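Local coordinates for protein alkyl hydroperoxide reductase/ Thiol specific antioxidant/ Mal allergen (Burkholderia ambifaria, PDB 5ENU) that probably reduces hydrogen peroxide and organic hydroperoxides as a thiol-dependent peroxiredoxin of the AhpC/TSA family, at residues D85-K88 / A89-E92. Numbering follows the deposited sequence. Where two conformers were deposited one is given.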
ATOM      1  N   ASP A  85      11.814   2.124   9.210  1.00 10.84           N
ATOM      2  CA  ASP A  85      13.059   2.835   8.927  1.00 12.08           C
ATOM      3  C   ASP A  85      14.169   1.855   8.564  1.00 12.04           C
ATOM      4  O   ASP A  85      14.949   2.098   7.634  1.00 11.12           O
ATOM      5  CB  ASP A  85      13.488   3.655  10.147  1.00 13.26           C
ATOM      6  CG  ASP A  85      12.684   4.932  10.331  1.00 16.77           C
ATOM      7  OD1 ASP A  85      12.035   5.405   9.375  1.00 17.30           O
ATOM      8  OD2 ASP A  85      12.710   5.468  11.461  1.00 18.76           O
ATOM      9  N   ASN A  86      14.266   0.753   9.312  1.00 10.95           N
ATOM     10  CA  ASN A  86      15.285  -0.256   9.048  1.00 11.77           C
ATOM     11  C   ASN A  86      15.058  -0.922   7.699  1.00 11.09           C
ATOM     12  O   ASN A  86      16.001  -1.106   6.920  1.00 12.80           O
ATOM     13  CB  ASN A  86      15.282  -1.286  10.178  1.00 12.92           C
ATOM     14  CG  ASN A  86      16.039  -0.798  11.394  1.00 20.16           C
ATOM     15  OD1 ASN A  86      17.185  -0.367  11.280  1.00 24.33           O
ATOM     16  ND2 ASN A  86      15.403  -0.848  12.564  1.00 22.89           N
ATOM     17  N   PHE A  87      13.807  -1.293   7.411  1.00 10.74           N
ATOM     18  CA  PHE A  87      13.490  -2.010   6.181  1.00  9.42           C
ATOM     19  C   PHE A  87      13.706  -1.111   4.967  1.00 10.21           C
ATOM     20  O   PHE A  87      14.293  -1.538   3.964  1.00 10.09           O
ATOM     21  CB  PHE A  87      12.031  -2.477   6.284  1.00  9.31           C
ATOM     22  CG  PHE A  87      11.556  -3.380   5.166  1.00  9.78           C
ATOM     23  CD1 PHE A  87      12.226  -4.549   4.850  1.00 13.04           C
ATOM     24  CD2 PHE A  87      10.364  -3.112   4.506  1.00 11.34           C
ATOM     25  CE1 PHE A  87      11.755  -5.392   3.850  1.00 15.05           C
ATOM     26  CE2 PHE A  87       9.899  -3.941   3.529  1.00 12.92           C
ATOM     27  CZ  PHE A  87      10.587  -5.080   3.197  1.00 13.49           C
ATOM     28  N   LYS A  88      13.259   0.145   5.051  1.00 10.55           N
ATOM     29  CA  LYS A  88      13.499   1.105   3.973  1.00 10.74           C
ATOM     30  C   LYS A  88      14.992   1.314   3.733  1.00 11.79           C
ATOM     31  O   LYS A  88      15.438   1.394   2.575  1.00 12.62           O
ATOM     32  CB  LYS A  88      12.813   2.434   4.314  1.00 11.34           C
ATOM     33  CG  LYS A  88      13.020   3.558   3.291  1.00 12.87           C
ATOM     34  CD  LYS A  88      12.266   4.795   3.727  1.00 15.16           C
ATOM     35  CE  LYS A  88      12.686   6.026   2.941  1.00 16.96           C
ATOM     36  NZ  LYS A  88      12.167   6.051   1.568  1.00 17.23           N
ATOM     37  N   ALA A  89      15.783   1.409   4.813  1.00 10.76           N
ATOM     38  CA  ALA A  89      17.231   1.572   4.661  1.00 12.65           C
ATOM     39  C   ALA A  89      17.877   0.332   4.041  1.00 13.23           C
ATOM     40  O   ALA A  89      18.744   0.446   3.163  1.00 13.70           O
ATOM     41  CB  ALA A  89      17.853   1.896   6.020  1.00 12.68           C
ATOM     42  N   LYS A  90      17.482  -0.858   4.495  1.00 12.06           N
ATOM     43  CA  LYS A  90      18.077  -2.092   3.989  1.00 13.61           C
ATOM     44  C   LYS A  90      17.844  -2.249   2.492  1.00 13.43           C
ATOM     45  O   LYS A  90      18.743  -2.684   1.759  1.00 13.88           O
ATOM     46  CB  LYS A  90      17.496  -3.291   4.742  1.00 17.62           C
ATOM     47  CG  LYS A  90      18.041  -4.623   4.247  1.00 20.63           C
ATOM     48  CD  LYS A  90      17.744  -5.764   5.191  1.00 24.92           C
ATOM     49  CE  LYS A  90      16.323  -6.151   5.162  1.00 26.30           C
ATOM     50  NZ  LYS A  90      16.127  -7.364   6.000  1.00 26.03           N
ATOM     51  N   LEU A  91      16.639  -1.920   2.024  1.00 12.40           N
ATOM     52  CA  LEU A  91      16.284  -2.063   0.622  0.53 12.46           C
ATOM     53  C   LEU A  91      16.542  -0.798  -0.186  1.00 14.30           C
ATOM     54  O   LEU A  91      16.337  -0.806  -1.409  1.00 13.86           O
ATOM     55  CB  LEU A  91      14.807  -2.465   0.499  0.53 12.31           C
ATOM     56  CG  LEU A  91      14.406  -3.927   0.744  0.53 13.95           C
ATOM     57  CD1 LEU A  91      14.757  -4.425   2.145  0.53 13.18           C
ATOM     58  CD2 LEU A  91      12.916  -4.085   0.475  0.53 14.15           C
ATOM     59  N   GLU A  92      16.957   0.287   0.464  1.00 16.97           N
ATOM     60  CA  GLU A  92      17.174   1.566  -0.207  0.59 20.09           C
ATOM     61  C   GLU A  92      15.935   1.997  -0.991  1.00 18.20           C
ATOM     62  O   GLU A  92      16.004   2.404  -2.149  1.00 17.78           O
ATOM     63  CB  GLU A  92      18.429   1.537  -1.081  0.59 22.87           C
ATOM     64  CG  GLU A  92      19.658   1.091  -0.311  0.59 25.79           C
ATOM     65  CD  GLU A  92      20.939   1.217  -1.110  0.59 28.15           C
ATOM     66  OE1 GLU A  92      20.870   1.584  -2.304  0.59 28.61           O
ATOM     67  OE2 GLU A  92      22.015   0.949  -0.533  0.59 29.05           O
TER
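Phe87 and Leu91, one helical turn apart, meet through Phe87 CE1 and CZ and the two leucine methyls, of which CD1 approaches the ring obliquely. In the conformer described, Leu91 CD1 lies 3.6 Å from Phe87 CE1, and Leu91 CD2 sits 3.7 Å from Phe87 CZ. With CG beside its backbone N (chi1 -79°), Leu91 turns its methyls back toward the ring. Both residues are buried against helix 50-68, where they touch Thr53.

Three i to i+4 hydrogen bonds satisfy the amides of Ala89, Lys90 and Leu91: Ala89 N to Asp85 O (3.0 Å), Lys90 N to Asn86 O (2.9 Å) and Leu91 N to Phe87 O (3.1 Å).

The two lysine ammonium groups find acceptors outside the segment. Lys88 runs extended until a bend at chi4 (74°) and gives its NZ to the carbonyls of Leu93 and Phe95, tying the helix to the chain that follows. Lys90 CE lies 4.4 Å from Phe87 CD1, at the edge of the ring, and Lys90 NZ bonds to Asn48 OD1.

At Glu92, phi turns positive and the helical bonding changes: Glu92 N bonds weakly to Ala89 O (3.2 Å), and Leu93 N reaches back to Lys88 O. This is a Schellman motif, closing helix 81-91 within the beta-alpha-beta unit of a thioredoxin-like peroxiredoxin fold.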